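Local structure of protein RIF2 (4BJ1) at residues 147-152 / 186-191; 170-175 / 206-211; 228-233 / 274-279; 261-266 / 299-304. The protein acts in transcriptional silencing and telomere length regulation, interacting with RIF1 and with the C-terminus of RAP1. All coordinates share one frame; numbering follows the deposited sequence.

Contact 1 of 4, residues 147-152 / 186-191; sequences VYFKFE and FKVLIY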
loop_
_atom_site.group_PDB
_atom_site.type_symbol
_atom_site.label_atom_id
_atom_site.label_comp_id
_atom_site.label_asym_id
_atom_site.label_seq_id
_atom_site.Cartn_x
_atom_site.Cartn_y
_atom_site.Cartn_z
ATOM N N VAL A 147 8.543 -17.673 -18.414
ATOM C CA VAL A 147 9.442 -18.044 -17.345
ATOM C C VAL A 147 10.226 -16.797 -17.028
ATOM O O VAL A 147 10.856 -16.241 -17.929
ATOM C CB VAL A 147 10.395 -19.154 -17.780
ATOM C CG1 VAL A 147 10.842 -19.958 -16.585
ATOM C CG2 VAL A 147 9.753 -20.049 -18.811
ATOM N N TYR A 148 10.178 -16.336 -15.776
ATOM C CA TYR A 148 10.928 -15.170 -15.356
ATOM C C TYR A 148 12.008 -15.668 -14.455
ATOM O O TYR A 148 11.722 -16.158 -13.363
ATOM C CB TYR A 148 10.029 -14.086 -14.707
ATOM C CG TYR A 148 10.683 -13.254 -13.618
ATOM C CD1 TYR A 148 11.853 -12.527 -13.863
ATOM C CD2 TYR A 148 10.122 -13.171 -12.347
ATOM C CE1 TYR A 148 12.466 -11.778 -12.854
ATOM C CE2 TYR A 148 10.710 -12.402 -11.341
ATOM C CZ TYR A 148 11.881 -11.706 -11.596
ATOM O OH TYR A 148 12.436 -10.941 -10.592
ATOM N N PHE A 149 13.251 -15.609 -14.961
ATOM C CA PHE A 149 14.473 -16.005 -14.264
ATOM C C PHE A 149 15.024 -14.755 -13.620
ATOM O O PHE A 149 15.191 -13.740 -14.293
ATOM C CB PHE A 149 15.500 -16.590 -15.231
ATOM C CG PHE A 149 15.074 -17.831 -15.982
ATOM C CD1 PHE A 149 15.313 -19.097 -15.458
ATOM C CD2 PHE A 149 14.496 -17.734 -17.249
ATOM C CE1 PHE A 149 14.950 -20.244 -16.171
ATOM C CE2 PHE A 149 14.110 -18.881 -17.947
ATOM C CZ PHE A 149 14.359 -20.127 -17.413
ATOM N N LYS A 150 15.279 -14.811 -12.319
ATOM C CA LYS A 150 15.758 -13.659 -11.569
ATOM C C LYS A 150 17.130 -13.943 -11.000
ATOM O O LYS A 150 17.321 -14.975 -10.350
ATOM C CB LYS A 150 14.737 -13.312 -10.460
ATOM C CG LYS A 150 15.209 -12.333 -9.392
ATOM C CD LYS A 150 14.606 -12.710 -8.048
ATOM C CE LYS A 150 14.924 -11.706 -6.972
ATOM N NZ LYS A 150 14.069 -10.488 -7.059
ATOM N N PHE A 151 18.084 -13.031 -11.242
ATOM C CA PHE A 151 19.445 -13.154 -10.729
ATOM C C PHE A 151 19.862 -11.831 -10.114
ATOM O O PHE A 151 19.712 -10.791 -10.743
ATOM C CB PHE A 151 20.429 -13.619 -11.822
ATOM C CG PHE A 151 21.824 -13.846 -11.292
ATOM C CD1 PHE A 151 22.106 -14.935 -10.469
ATOM C CD2 PHE A 151 22.847 -12.952 -11.576
ATOM C CE1 PHE A 151 23.392 -15.128 -9.954
ATOM C CE2 PHE A 151 24.131 -13.142 -11.053
ATOM C CZ PHE A 151 24.390 -14.224 -10.240
ATOM N N GLU A 152 20.354 -11.867 -8.879
ATOM C CA GLU A 152 20.731 -10.677 -8.131
ATOM C C GLU A 152 22.206 -10.745 -7.663
ATOM O O GLU A 152 22.579 -11.610 -6.863
ATOM C CB GLU A 152 19.718 -10.462 -6.984
ATOM C CG GLU A 152 20.125 -9.476 -5.895
ATOM C CD GLU A 152 20.851 -10.110 -4.720
ATOM O OE1 GLU A 152 20.253 -10.995 -4.062
ATOM O OE2 GLU A 152 22.033 -9.761 -4.489
ATOM N N PHE A 186 11.051 -16.265 -22.283
ATOM C CA PHE A 186 11.821 -16.080 -21.068
ATOM C C PHE A 186 12.190 -14.646 -20.873
ATOM O O PHE A 186 12.454 -13.930 -21.836
ATOM C CB PHE A 186 13.064 -16.980 -21.026
ATOM C CG PHE A 186 14.125 -16.761 -22.083
ATOM C CD1 PHE A 186 15.060 -15.737 -21.954
ATOM C CD2 PHE A 186 14.262 -17.647 -23.147
ATOM C CE1 PHE A 186 16.067 -15.561 -22.914
ATOM C CE2 PHE A 186 15.267 -17.473 -24.108
ATOM C CZ PHE A 186 16.170 -16.439 -23.983
ATOM N N LYS A 187 12.216 -14.225 -19.609
ATOM C CA LYS A 187 12.588 -12.882 -19.197
ATOM C C LYS A 187 13.655 -13.061 -18.144
ATOM O O LYS A 187 13.348 -13.444 -17.018
ATOM C CB LYS A 187 11.374 -12.072 -18.653
ATOM C CG LYS A 187 10.070 -12.177 -19.467
ATOM C CD LYS A 187 10.093 -11.509 -20.855
ATOM C CE LYS A 187 8.742 -11.665 -21.521
ATOM N NZ LYS A 187 8.507 -10.676 -22.604
ATOM N N VAL A 188 14.922 -12.887 -18.539
ATOM C CA VAL A 188 16.062 -12.995 -17.627
ATOM C C VAL A 188 16.292 -11.588 -17.079
ATOM O O VAL A 188 16.467 -10.649 -17.860
ATOM C CB VAL A 188 17.320 -13.590 -18.299
ATOM C CG1 VAL A 188 18.446 -13.773 -17.298
ATOM C CG2 VAL A 188 16.993 -14.913 -18.951
ATOM N N LEU A 189 16.206 -11.429 -15.751
ATOM C CA LEU A 189 16.372 -10.127 -15.108
ATOM C C LEU A 189 17.535 -10.201 -14.148
ATOM O O LEU A 189 17.497 -10.950 -13.168
ATOM C CB LEU A 189 15.065 -9.652 -14.410
ATOM C CG LEU A 189 13.976 -8.929 -15.272
ATOM C CD1 LEU A 189 13.423 -9.812 -16.378
ATOM C CD2 LEU A 189 12.796 -8.534 -14.437
ATOM N N ILE A 190 18.615 -9.497 -14.497
ATOM C CA ILE A 190 19.830 -9.449 -13.698
ATOM C C ILE A 190 19.934 -8.066 -13.073
ATOM O O ILE A 190 19.760 -7.070 -13.773
ATOM C CB ILE A 190 21.115 -9.857 -14.485
ATOM C CG1 ILE A 190 20.953 -11.186 -15.242
ATOM C CG2 ILE A 190 22.329 -9.925 -13.572
ATOM C CD1 ILE A 190 20.970 -11.001 -16.652
ATOM N N TYR A 191 20.195 -8.020 -11.746
ATOM C CA TYR A 191 20.367 -6.818 -10.929
ATOM C C TYR A 191 21.824 -6.790 -10.490
ATOM O O TYR A 191 22.271 -7.720 -9.805
ATOM C CB TYR A 191 19.467 -6.872 -9.674
ATOM C CG TYR A 191 17.977 -6.992 -9.935
ATOM C CD1 TYR A 191 17.370 -8.236 -10.060
ATOM C CD2 TYR A 191 17.160 -5.864 -9.956
ATOM C CE1 TYR A 191 15.999 -8.355 -10.276
ATOM C CE2 TYR A 191 15.783 -5.970 -10.144
ATOM C CZ TYR A 191 15.203 -7.217 -10.317
ATOM O OH TYR A 191 13.836 -7.333 -10.521
#
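Tyr148 and Leu189 meet at about a right angle on one face of a parallel sheet, the tyrosine CE1 lying 3.6 Å from Leu189 CD2. Further along that face Tyr191, its ring leaning partly back toward the start of the strand (chi1 -59°, CG anti to the carbonyl carbon), has Lys150 CG at its edge and also crosses Tyr148 at about a right angle. Phe149, Phe151, Val188 and Ile190 point to the other face. Here Phe186 CB sits at the edge of the Phe149 ring, 3.8 Å from CE2, and Ile190 CG2 meets the Phe151 ring in its plane, 3.7 Å from CD2. Between the two layers of side chains, strands 147-152 and 186-191 run parallel at 13°, joined by five backbone hydrogen bonds; Leu189 N meets Phe149 O at 2.9 Å. Helix 58-74 packs against the face of Tyr148, Leu189 and Tyr191, and helix 165-180 against that of Phe149 and Val188, the three-layer build of an AAA+ ASCE core. The five bonds satisfy backbone groups facing each other between the strands, while side-chain contacts across the pair are mainly apolar; the ammonium of Lys150 bonds to Tyr61 OH, that of Lys187 to the Asn41 and Lys46 carbonyls.

Contact 2 of 4, residues 170-175 / 206-211; sequences EFINVL and KKKLNT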
loop_
_atom_site.group_PDB
_atom_site.type_symbol
_atom_site.label_atom_id
_atom_site.label_comp_id
_atom_site.label_asym_id
_atom_site.label_seq_id
_atom_site.Cartn_x
_atom_site.Cartn_y
_atom_site.Cartn_z
ATOM N N GLU A 170 24.862 -24.543 -18.267
ATOM C CA GLU A 170 23.636 -25.316 -18.067
ATOM C C GLU A 170 22.393 -24.380 -18.197
ATOM O O GLU A 170 21.387 -24.781 -18.793
ATOM C CB GLU A 170 23.699 -25.970 -16.674
ATOM C CG GLU A 170 22.769 -27.154 -16.459
ATOM C CD GLU A 170 22.982 -27.942 -15.176
ATOM O OE1 GLU A 170 24.074 -27.837 -14.566
ATOM O OE2 GLU A 170 22.038 -28.652 -14.760
ATOM N N PHE A 171 22.503 -23.128 -17.669
ATOM C CA PHE A 171 21.481 -22.086 -17.719
ATOM C C PHE A 171 21.276 -21.574 -19.131
ATOM O O PHE A 171 20.131 -21.524 -19.582
ATOM C CB PHE A 171 21.798 -20.930 -16.730
ATOM C CG PHE A 171 20.841 -19.751 -16.695
ATOM C CD1 PHE A 171 19.464 -19.942 -16.779
ATOM C CD2 PHE A 171 21.314 -18.458 -16.517
ATOM C CE1 PHE A 171 18.586 -18.855 -16.731
ATOM C CE2 PHE A 171 20.434 -17.372 -16.476
ATOM C CZ PHE A 171 19.075 -17.578 -16.568
ATOM N N ILE A 172 22.375 -21.207 -19.832
ATOM C CA ILE A 172 22.337 -20.715 -21.220
ATOM C C ILE A 172 21.841 -21.828 -22.181
ATOM O O ILE A 172 21.294 -21.527 -23.251
ATOM C CB ILE A 172 23.677 -20.063 -21.654
ATOM C CG1 ILE A 172 24.099 -18.938 -20.683
ATOM C CG2 ILE A 172 23.607 -19.531 -23.092
ATOM C CD1 ILE A 172 25.593 -18.580 -20.780
ATOM N N ASN A 173 21.980 -23.104 -21.757
ATOM C CA ASN A 173 21.477 -24.269 -22.478
ATOM C C ASN A 173 19.930 -24.348 -22.386
ATOM O O ASN A 173 19.249 -24.548 -23.401
ATOM C CB ASN A 173 22.152 -25.544 -21.968
ATOM C CG ASN A 173 23.613 -25.705 -22.368
ATOM O OD1 ASN A 173 24.204 -24.890 -23.101
ATOM N ND2 ASN A 173 24.243 -26.736 -21.832
ATOM N N VAL A 174 19.383 -24.128 -21.174
ATOM C CA VAL A 174 17.938 -24.083 -20.940
ATOM C C VAL A 174 17.391 -22.890 -21.733
ATOM O O VAL A 174 16.417 -23.039 -22.483
ATOM C CB VAL A 174 17.562 -24.027 -19.438
ATOM C CG1 VAL A 174 16.062 -23.827 -19.246
ATOM C CG2 VAL A 174 18.007 -25.287 -18.716
ATOM N N LEU A 175 18.071 -21.739 -21.644
ATOM C CA LEU A 175 17.619 -20.558 -22.364
ATOM C C LEU A 175 17.571 -20.770 -23.880
ATOM O O LEU A 175 16.571 -20.393 -24.486
ATOM C CB LEU A 175 18.408 -19.292 -21.991
ATOM C CG LEU A 175 18.288 -18.773 -20.568
ATOM C CD1 LEU A 175 19.148 -17.581 -20.389
ATOM C CD2 LEU A 175 16.876 -18.422 -20.214
ATOM N N LYS A 206 25.538 -13.028 -24.403
ATOM C CA LYS A 206 25.592 -12.437 -25.740
ATOM C C LYS A 206 26.129 -13.429 -26.794
ATOM O O LYS A 206 25.511 -13.589 -27.853
ATOM C CB LYS A 206 26.408 -11.132 -25.739
ATOM N N LYS A 207 27.251 -14.117 -26.475
ATOM C CA LYS A 207 27.939 -15.065 -27.361
ATOM C C LYS A 207 27.172 -16.344 -27.681
ATOM O O LYS A 207 27.211 -16.796 -28.830
ATOM C CB LYS A 207 29.327 -15.427 -26.805
ATOM N N LYS A 208 26.504 -16.940 -26.676
ATOM C CA LYS A 208 25.796 -18.218 -26.831
ATOM C C LYS A 208 24.282 -18.129 -27.219
ATOM O O LYS A 208 23.714 -19.141 -27.641
ATOM C CB LYS A 208 25.966 -19.064 -25.552
ATOM C CG LYS A 208 27.326 -19.761 -25.392
ATOM C CD LYS A 208 27.433 -20.602 -24.093
ATOM C CE LYS A 208 26.605 -21.879 -24.066
ATOM N NZ LYS A 208 27.114 -22.917 -25.005
ATOM N N LEU A 209 23.634 -16.954 -27.056
ATOM C CA LEU A 209 22.200 -16.803 -27.360
ATOM C C LEU A 209 21.879 -15.882 -28.536
ATOM O O LEU A 209 22.706 -15.045 -28.933
ATOM C CB LEU A 209 21.392 -16.356 -26.125
ATOM C CG LEU A 209 21.303 -17.302 -24.934
ATOM C CD1 LEU A 209 20.504 -16.670 -23.825
ATOM C CD2 LEU A 209 20.663 -18.623 -25.303
ATOM N N ASN A 210 20.644 -16.032 -29.069
ATOM C CA ASN A 210 20.129 -15.255 -30.192
ATOM C C ASN A 210 19.274 -14.081 -29.734
ATOM O O ASN A 210 18.993 -13.177 -30.519
ATOM C CB ASN A 210 19.413 -16.159 -31.200
ATOM C CG ASN A 210 20.381 -16.982 -32.039
ATOM O OD1 ASN A 210 20.314 -18.217 -32.079
ATOM N ND2 ASN A 210 21.330 -16.325 -32.711
ATOM N N THR A 211 18.917 -14.066 -28.447
ATOM C CA THR A 211 18.149 -12.988 -27.840
ATOM C C THR A 211 19.120 -11.887 -27.450
ATOM O O THR A 211 20.079 -12.144 -26.718
ATOM C CB THR A 211 17.298 -13.537 -26.692
ATOM O OG1 THR A 211 16.134 -14.147 -27.253
ATOM C CG2 THR A 211 16.909 -12.479 -25.677
#
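Ile172 meets Lys208 and Leu209 through one branch, CG2, which stands 3.4 Å from Lys208 CB and 3.7 Å from Leu209 CG. A chi1 of -55° puts CG1 beside the backbone N and CG2 anti to it, aiming CG2 across the gap between the helices. Leu209 answers with a split: CD2 reaches toward the backbone of Ile172, 3.6 Å from Ile172 O, whereas CD1 turns to Leu175 and lies 3.8 Å from Leu175 CD1. The two leucine side chains cross at about a right angle. Lys208 starts out straight and then bends at chi3 and chi4 (71° and 69°), so its aliphatic part passes over Ile172 CG2 and its end arrives near Asn173, with CE 4.0 Å from Asn173 OD1. Leu209, the first residue to leave helical geometry after helix 199-208, points toward helix 165-180. No hydrogen bond joins the two segments. Helix 165-180 lies on the sheet, with the end of helix 199-208 beside it: Leu175 also packs on Phe186 and Val188 of strand 184-192, Ile172 on Ser204 and Leu205 of helix 199-208, and Val174 on helix 128-137.

Contact 3 of 4, residues 228-233 / 274-279; sequences EYLKKM and PHPFTY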
loop_
_atom_site.group_PDB
_atom_site.type_symbol
_atom_site.label_atom_id
_atom_site.label_comp_id
_atom_site.label_asym_id
_atom_site.label_seq_id
_atom_site.Cartn_x
_atom_site.Cartn_y
_atom_site.Cartn_z
ATOM N N GLU A 228 14.507 16.304 -2.161
ATOM C CA GLU A 228 13.171 16.532 -2.710
ATOM C C GLU A 228 12.308 15.266 -2.641
ATOM O O GLU A 228 11.143 15.346 -2.241
ATOM C CB GLU A 228 13.300 17.030 -4.155
ATOM C CG GLU A 228 12.002 17.496 -4.797
ATOM C CD GLU A 228 11.992 17.416 -6.316
ATOM O OE1 GLU A 228 12.969 17.880 -6.954
ATOM O OE2 GLU A 228 10.997 16.888 -6.867
ATOM N N TYR A 229 12.894 14.107 -2.994
ATOM C CA TYR A 229 12.200 12.821 -2.989
ATOM C C TYR A 229 12.042 12.215 -1.610
ATOM O O TYR A 229 11.077 11.488 -1.377
ATOM C CB TYR A 229 12.850 11.837 -3.954
ATOM C CG TYR A 229 12.567 12.176 -5.403
ATOM C CD1 TYR A 229 11.260 12.303 -5.870
ATOM C CD2 TYR A 229 13.605 12.343 -6.314
ATOM C CE1 TYR A 229 10.993 12.627 -7.202
ATOM C CE2 TYR A 229 13.350 12.671 -7.648
ATOM C CZ TYR A 229 12.042 12.798 -8.090
ATOM O OH TYR A 229 11.791 13.085 -9.409
ATOM N N LEU A 230 12.958 12.516 -0.685
ATOM C CA LEU A 230 12.853 12.021 0.690
ATOM C C LEU A 230 11.696 12.732 1.395
ATOM O O LEU A 230 10.986 12.109 2.177
ATOM C CB LEU A 230 14.155 12.270 1.458
ATOM C CG LEU A 230 15.336 11.371 1.144
ATOM C CD1 LEU A 230 16.619 12.049 1.538
ATOM C CD2 LEU A 230 15.209 10.018 1.839
ATOM N N LYS A 231 11.510 14.039 1.103
ATOM C CA LYS A 231 10.432 14.858 1.641
ATOM C C LYS A 231 9.110 14.330 1.089
ATOM O O LYS A 231 8.180 14.131 1.864
ATOM C CB LYS A 231 10.630 16.330 1.264
ATOM C CG LYS A 231 11.814 16.999 1.967
ATOM C CD LYS A 231 12.203 18.320 1.298
ATOM C CE LYS A 231 13.573 18.830 1.682
ATOM N NZ LYS A 231 14.143 19.698 0.612
ATOM N N LYS A 232 9.054 14.004 -0.232
ATOM C CA LYS A 232 7.853 13.441 -0.871
ATOM C C LYS A 232 7.405 12.163 -0.181
ATOM O O LYS A 232 6.200 11.954 0.016
ATOM C CB LYS A 232 8.060 13.202 -2.375
ATOM C CG LYS A 232 8.021 14.483 -3.178
ATOM C CD LYS A 232 8.025 14.253 -4.672
ATOM C CE LYS A 232 8.213 15.563 -5.404
ATOM N NZ LYS A 232 8.433 15.365 -6.860
ATOM N N MET A 233 8.393 11.340 0.232
ATOM C CA MET A 233 8.191 10.061 0.899
ATOM C C MET A 233 7.347 10.182 2.170
ATOM O O MET A 233 6.544 9.288 2.437
ATOM C CB MET A 233 9.543 9.379 1.186
ATOM C CG MET A 233 9.429 7.889 1.430
ATOM S SD MET A 233 11.009 7.141 1.908
ATOM C CE MET A 233 10.607 6.632 3.454
ATOM N N PRO A 274 24.709 6.974 3.534
ATOM C CA PRO A 274 24.717 6.209 2.272
ATOM C C PRO A 274 23.382 5.649 1.803
ATOM O O PRO A 274 23.199 5.513 0.601
ATOM C CB PRO A 274 25.716 5.080 2.544
ATOM C CG PRO A 274 25.681 4.909 3.988
ATOM C CD PRO A 274 25.537 6.287 4.544
ATOM N N HIS A 275 22.469 5.314 2.715
ATOM C CA HIS A 275 21.173 4.763 2.317
ATOM C C HIS A 275 20.059 5.598 2.963
ATOM O O HIS A 275 19.447 5.137 3.936
ATOM C CB HIS A 275 21.104 3.269 2.698
ATOM C CG HIS A 275 22.138 2.416 2.014
ATOM N ND1 HIS A 275 21.911 1.861 0.762
ATOM C CD2 HIS A 275 23.359 2.024 2.447
ATOM C CE1 HIS A 275 23.003 1.178 0.472
ATOM N NE2 HIS A 275 23.896 1.233 1.460
ATOM N N PRO A 276 19.826 6.857 2.492
ATOM C CA PRO A 276 18.858 7.734 3.184
ATOM C C PRO A 276 17.406 7.294 3.198
ATOM O O PRO A 276 16.734 7.565 4.189
ATOM C CB PRO A 276 18.999 9.079 2.467
ATOM C CG PRO A 276 19.583 8.746 1.142
ATOM C CD PRO A 276 20.496 7.580 1.393
ATOM N N PHE A 277 16.914 6.646 2.121
ATOM C CA PHE A 277 15.502 6.242 2.020
ATOM C C PHE A 277 15.123 5.206 3.073
ATOM O O PHE A 277 14.110 5.359 3.746
ATOM C CB PHE A 277 15.149 5.793 0.590
ATOM C CG PHE A 277 15.049 6.949 -0.377
ATOM C CD1 PHE A 277 16.176 7.444 -1.015
ATOM C CD2 PHE A 277 13.835 7.573 -0.615
ATOM C CE1 PHE A 277 16.087 8.533 -1.890
ATOM C CE2 PHE A 277 13.749 8.667 -1.486
ATOM C CZ PHE A 277 14.875 9.130 -2.129
ATOM N N THR A 278 15.999 4.223 3.268
ATOM C CA THR A 278 15.876 3.145 4.237
ATOM C C THR A 278 16.001 3.692 5.653
ATOM O O THR A 278 15.153 3.362 6.481
ATOM C CB THR A 278 16.912 2.077 3.915
ATOM O OG1 THR A 278 16.651 1.574 2.603
ATOM C CG2 THR A 278 16.913 0.956 4.920
ATOM N N TYR A 279 17.023 4.552 5.933
ATOM C CA TYR A 279 17.197 5.165 7.256
ATOM C C TYR A 279 15.931 5.984 7.609
ATOM O O TYR A 279 15.383 5.804 8.698
ATOM C CB TYR A 279 18.507 5.986 7.357
ATOM C CG TYR A 279 18.940 6.276 8.782
ATOM C CD1 TYR A 279 18.390 7.334 9.494
ATOM C CD2 TYR A 279 19.908 5.502 9.413
ATOM C CE1 TYR A 279 18.737 7.575 10.826
ATOM C CE2 TYR A 279 20.304 5.763 10.732
ATOM C CZ TYR A 279 19.703 6.799 11.440
ATOM O OH TYR A 279 19.991 7.067 12.763
#
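Helix 228-233 approaches the start of helix 276-290 most closely at Leu230 and Phe277, whose CA atoms lie 6.5 Å apart, with His275 in the N-cap position of the second helix. The Phe277 ring is the centre of the contact. Leu230 CD2 stands over the middle of one face, 3.7 Å from the centroid and 9° off the ring normal, a CH-pi contact of almost ideal aim. Two other groups come to the ring's edge: Tyr229 CB lies in its plane, 3.8 Å from Phe277 CZ, and Met233 SD makes a Met-aromatic contact, 3.8 Å from CD2. The methionine gets there because CG is anti to the backbone N (chi1 -160°) and the chain bends only at chi3, which takes CE to 3.7 Å from Phe277 O. The other methyl of Leu230, CD1, meets the proline ring, 3.9 Å from Pro276 CB. Around this pair of lid-domain helices, His59 stacks on Phe277, Leu270 touches both Leu230 and Pro276, and Leu21 of helix 10-26 packs on Met233. With no hydrogen bond across it, the contact probably rests on dispersion and the exclusion of water, built round one face and the edge of Phe277, where the polarisable sulfur lies, with Leu230 also reaching Pro276.

Contact 4 of 4, residues 261-266 / 299-304; sequences SNLAIF and DKIRNR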
loop_
_atom_site.group_PDB
_atom_site.type_symbol
_atom_site.label_atom_id
_atom_site.label_comp_id
_atom_site.label_asym_id
_atom_site.label_seq_id
_atom_site.Cartn_x
_atom_site.Cartn_y
_atom_site.Cartn_z
ATOM N N SER A 261 15.176 22.706 13.262
ATOM C CA SER A 261 14.234 21.714 13.779
ATOM C C SER A 261 14.792 20.292 13.728
ATOM O O SER A 261 15.706 20.014 12.938
ATOM C CB SER A 261 12.900 21.795 13.046
ATOM O OG SER A 261 13.043 21.309 11.728
ATOM N N ASN A 262 14.213 19.390 14.557
ATOM C CA ASN A 262 14.586 17.979 14.621
ATOM C C ASN A 262 14.512 17.370 13.227
ATOM O O ASN A 262 15.496 16.767 12.780
ATOM C CB ASN A 262 13.657 17.229 15.566
ATOM C CG ASN A 262 13.958 17.431 17.019
ATOM O OD1 ASN A 262 14.126 18.545 17.496
ATOM N ND2 ASN A 262 13.983 16.351 17.763
ATOM N N LEU A 263 13.372 17.599 12.516
ATOM C CA LEU A 263 13.148 17.090 11.164
ATOM C C LEU A 263 14.158 17.622 10.145
ATOM O O LEU A 263 14.731 16.818 9.401
ATOM C CB LEU A 263 11.702 17.348 10.726
ATOM C CG LEU A 263 11.116 16.523 9.572
ATOM C CD1 LEU A 263 11.366 15.029 9.744
ATOM C CD2 LEU A 263 9.631 16.802 9.427
ATOM N N ALA A 264 14.422 18.953 10.152
ATOM C CA ALA A 264 15.396 19.593 9.252
ATOM C C ALA A 264 16.816 19.090 9.502
ATOM O O ALA A 264 17.525 18.761 8.546
ATOM C CB ALA A 264 15.341 21.095 9.391
ATOM N N ILE A 265 17.215 19.004 10.791
ATOM C CA ILE A 265 18.528 18.516 11.241
ATOM C C ILE A 265 18.679 17.039 10.839
ATOM O O ILE A 265 19.751 16.634 10.385
ATOM C CB ILE A 265 18.674 18.748 12.780
ATOM C CG1 ILE A 265 19.000 20.216 13.093
ATOM C CG2 ILE A 265 19.679 17.804 13.432
ATOM C CD1 ILE A 265 18.552 20.650 14.418
ATOM N N PHE A 266 17.589 16.253 10.979
ATOM C CA PHE A 266 17.572 14.839 10.627
ATOM C C PHE A 266 17.876 14.703 9.153
ATOM O O PHE A 266 18.714 13.885 8.784
ATOM C CB PHE A 266 16.217 14.195 10.977
ATOM C CG PHE A 266 16.198 12.687 10.851
ATOM C CD1 PHE A 266 15.857 12.075 9.647
ATOM C CD2 PHE A 266 16.499 11.878 11.944
ATOM C CE1 PHE A 266 15.869 10.686 9.523
ATOM C CE2 PHE A 266 16.480 10.481 11.827
ATOM C CZ PHE A 266 16.164 9.897 10.616
ATOM N N ASP A 299 4.186 15.296 18.196
ATOM C CA ASP A 299 5.176 15.514 19.246
ATOM C C ASP A 299 6.501 14.849 18.892
ATOM O O ASP A 299 7.547 15.419 19.152
ATOM C CB ASP A 299 4.645 14.980 20.581
ATOM C CG ASP A 299 5.670 14.971 21.686
ATOM O OD1 ASP A 299 5.825 16.012 22.351
ATOM O OD2 ASP A 299 6.360 13.928 21.854
ATOM N N LYS A 300 6.461 13.642 18.325
ATOM C CA LYS A 300 7.653 12.899 17.939
ATOM C C LYS A 300 8.362 13.558 16.770
ATOM O O LYS A 300 9.573 13.756 16.844
ATOM C CB LYS A 300 7.313 11.442 17.669
ATOM C CG LYS A 300 6.884 10.750 18.949
ATOM C CD LYS A 300 6.664 9.281 18.762
ATOM C CE LYS A 300 6.083 8.656 19.999
ATOM N NZ LYS A 300 5.974 7.187 19.845
ATOM N N ILE A 301 7.606 14.002 15.745
ATOM C CA ILE A 301 8.154 14.705 14.567
ATOM C C ILE A 301 8.839 16.051 14.975
ATOM O O ILE A 301 9.935 16.398 14.502
ATOM C CB ILE A 301 7.037 14.878 13.492
ATOM C CG1 ILE A 301 6.444 13.498 13.088
ATOM C CG2 ILE A 301 7.548 15.633 12.265
ATOM C CD1 ILE A 301 5.189 13.525 12.239
ATOM N N ARG A 302 8.198 16.763 15.897
ATOM C CA ARG A 302 8.652 18.052 16.396
ATOM C C ARG A 302 9.839 17.922 17.378
ATOM O O ARG A 302 10.847 18.632 17.234
ATOM C CB ARG A 302 7.452 18.761 17.062
ATOM C CG ARG A 302 7.376 20.291 16.911
ATOM C CD ARG A 302 5.955 20.863 17.067
ATOM N NE ARG A 302 5.089 19.987 17.871
ATOM C CZ ARG A 302 3.777 19.841 17.703
ATOM N NH1 ARG A 302 3.133 20.546 16.776
ATOM N NH2 ARG A 302 3.094 18.997 18.467
ATOM N N ASN A 303 9.732 16.977 18.337
ATOM C CA ASN A 303 10.638 16.856 19.471
ATOM C C ASN A 303 11.437 15.559 19.644
ATOM O O ASN A 303 12.496 15.615 20.269
ATOM C CB ASN A 303 9.837 17.101 20.768
ATOM C CG ASN A 303 8.862 18.263 20.706
ATOM O OD1 ASN A 303 9.213 19.398 20.354
ATOM N ND2 ASN A 303 7.605 18.002 21.034
ATOM N N ARG A 304 10.958 14.414 19.168
ATOM C CA ARG A 304 11.681 13.168 19.430
ATOM C C ARG A 304 12.516 12.609 18.277
ATOM O O ARG A 304 13.389 11.791 18.561
ATOM C CB ARG A 304 10.723 12.077 19.943
ATOM C CG ARG A 304 10.155 12.327 21.341
ATOM C CD ARG A 304 10.064 11.047 22.161
ATOM N NE ARG A 304 11.382 10.566 22.601
ATOM C CZ ARG A 304 12.004 9.489 22.117
ATOM N NH1 ARG A 304 11.434 8.752 21.170
ATOM N NH2 ARG A 304 13.194 9.136 22.587
#
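Asn262, with the largest share of buried surface here, extends its carboxamide over the backbone of residues 301-303. Its CB packs against that backbone, 3.6 Å from Arg302 O, and the amide nitrogen ND2 comes to 3.0 Å from Asn303 O. OD1 lies 3.3 Å from Arg302 O, two acceptors that form no hydrogen bond. Ile301 and Leu263 form the apolar half, lying side by side and pointing the same way, with Ile301 CG2 3.7 Å from Leu263 CD2. Leu263 reaches this position with CG anti to its backbone N (chi1 -160°), and Ile301 presents the branch methyl, not CG1. The short helical segments make an angle of 68°, their axes 8.6 Å apart at closest approach. Ser261, the N-cap of helix 262-272, accepts from Ala264 N at 3.2 Å through OG and so fixes the turn that carries Asn262. Beyond the pair, Tyr248 and Val252 of helix 243-257 pack on Ile301 and Leu263, and Asn262 ND2 has a weak hydrogen bond to Leu305 O. Within the lid domain, therefore, a small apolar patch joins a polar edge in which an amide lies against the carbonyls of Arg302 and Asn303.

How the contacts relate
Read from the N terminus, the chain first closes contact 1, joining strands 145-153 and 184-192 round helix 165-180. Contact 2 crosses it, since that helix lies between the two strands and goes on to meet the end of helix 199-208; the two share packing between Phe149 and Phe171 and between Val188 and Leu175. Both belong to the ASCE domain. Contacts 3 and 4 come after both, in the lid domain, and cross each other: helix 223-233 meets helix 276-290, while helix 262-272 meets helix 294-304, and Tyr279 touches Phe266 where they adjoin. The two pairs lie on opposite sides of the chain's centre, contacts 2 and 4 being farthest apart, about 54 Å between centres.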